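Local coordinates for protein putative fructose-bisphosphate aldolase (Coccidioides immitis, PDB 3PM6) that is a putative class II fructose-bisphosphate aldolase with a TIM-barrel fold that binds a zinc ion, at residues A42-A47 with R79-P84. Residues are numbered along the deposited sequence; the frame is centred on the assembly and turned at random.
Sequences AIIRAA and RAASVP
I44 and A47, one helical turn apart on helix 37-49 of this TIM barrel, meet A81 and V83 of the connection that leads from helix 69-80 into barrel strand 85-92. The contact thus joins helix 37-49 to the turn that follows helix 69-80, at the start of a strand whose far part carries the zinc ligand H91. It is small, 146 Å² summed over both sides, and made by side-chain methyl groups, with V83 also brushing the A47 carbonyl O.

Along the second segment, A81 comes first. Its backbone is extended (psi 150°), and its CB points to the helix, lying 4.3 Å from CG2 of I44. In I44, chi1 -53° sets CG1 beside the backbone N and CG2 trans to it. CD1 of I44 also bends round towards A81, 4.6 Å from the same CB. The two CA atoms, I44 and A81, are 6.6 Å apart.

At S82 the backbone N donates a hydrogen bond to OE2 of E48, the residue directly after A47, so a polar tie flanks the methyl contacts. V83 then returns to the helix: CG2 meets A47 CB, and both methyls of V83 lie beside the carbonyl O of A47. P84, beyond it, points away and shares a backbone hydrogen bond with A54 of strand 54-58. I44 and A47 also touch I85, and V83 touches A299.

The tightest approach is A47 CB to V83 CG2, at 3.7 Å. The chi1 of -61° places CG2 between the V83 backbone N and carbonyl carbon, while CG1 lies 3.9 Å from A47 O.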
# COMPACT_ATOMS: atom_id res chain seq x y z
N ALA A 42 -6.23 5.16 6.73
CA ALA A 42 -7.37 5.34 7.65
C ALA A 42 -6.98 5.11 9.10
O ALA A 42 -7.37 5.90 9.99
CB ALA A 42 -8.58 4.46 7.23
N ILE A 43 -6.20 4.06 9.36
CA ILE A 43 -5.77 3.77 10.73
C ILE A 43 -4.80 4.80 11.32
O ILE A 43 -4.99 5.25 12.45
CB ILE A 43 -5.09 2.38 10.88
CG1 ILE A 43 -6.09 1.24 10.61
CG2 ILE A 43 -4.49 2.23 12.29
CD1 ILE A 43 -5.38 -0.07 10.18
N ILE A 44 -3.74 5.14 10.58
CA ILE A 44 -2.78 6.15 11.02
C ILE A 44 -3.50 7.47 11.30
O ILE A 44 -3.23 8.10 12.29
CB ILE A 44 -1.68 6.46 9.94
CG1 ILE A 44 -0.97 5.18 9.44
CG2 ILE A 44 -0.67 7.48 10.49
CD1 ILE A 44 -0.39 4.33 10.52
N ARG A 45 -4.41 7.88 10.41
CA ARG A 45 -5.07 9.18 10.56
C ARG A 45 -6.01 9.17 11.77
O ARG A 45 -6.02 10.11 12.58
CB ARG A 45 -5.88 9.52 9.32
CG ARG A 45 -5.10 10.17 8.24
CD ARG A 45 -5.96 10.17 6.98
NE ARG A 45 -5.13 10.33 5.80
CZ ARG A 45 -5.58 10.66 4.60
NH1 ARG A 45 -6.88 10.90 4.38
NH2 ARG A 45 -4.72 10.79 3.60
N ALA A 46 -6.80 8.10 11.87
CA ALA A 46 -7.73 7.94 12.98
C ALA A 46 -6.97 7.95 14.29
O ALA A 46 -7.32 8.69 15.18
CB ALA A 46 -8.54 6.64 12.84
N ALA A 47 -5.89 7.18 14.36
CA ALA A 47 -5.07 7.08 15.56
C ALA A 47 -4.42 8.42 15.93
O ALA A 47 -4.33 8.77 17.11
CB ALA A 47 -3.99 5.99 15.38
N ARG A 79 6.12 3.22 11.93
CA ARG A 79 7.30 3.93 12.41
C ARG A 79 7.13 5.44 12.37
O ARG A 79 7.52 6.11 13.31
CB ARG A 79 8.56 3.57 11.60
CG ARG A 79 8.99 2.09 11.67
CD ARG A 79 9.27 1.61 13.10
NE ARG A 79 9.12 0.15 13.23
CZ ARG A 79 10.10 -0.71 13.48
NH1 ARG A 79 11.36 -0.29 13.62
NH2 ARG A 79 9.83 -2.02 13.60
N ALA A 80 6.55 5.95 11.29
CA ALA A 80 6.43 7.39 11.05
C ALA A 80 5.28 8.06 11.82
O ALA A 80 5.18 9.29 11.83
CB ALA A 80 6.28 7.66 9.55
N ALA A 81 4.42 7.26 12.44
CA ALA A 81 3.24 7.76 13.14
C ALA A 81 3.66 8.46 14.42
O ALA A 81 4.67 8.07 15.01
CB ALA A 81 2.30 6.59 13.46
N SER A 82 2.88 9.47 14.87
CA SER A 82 3.17 10.21 16.12
C SER A 82 2.50 9.65 17.36
O SER A 82 2.45 10.32 18.39
CB SER A 82 2.82 11.70 15.99
OG SER A 82 1.42 11.88 15.82
N VAL A 83 1.94 8.44 17.24
CA VAL A 83 1.32 7.74 18.34
C VAL A 83 1.82 6.30 18.20
O VAL A 83 2.31 5.92 17.11
CB VAL A 83 -0.25 7.82 18.29
CG1 VAL A 83 -0.72 9.28 18.38
CG2 VAL A 83 -0.84 7.15 17.04
N PRO A 84 1.72 5.50 19.28
CA PRO A 84 2.18 4.11 19.13
C PRO A 84 1.26 3.25 18.23
O PRO A 84 0.08 3.05 18.54
CB PRO A 84 2.21 3.59 20.58
CG PRO A 84 2.10 4.79 21.43
CD PRO A 84 1.26 5.74 20.65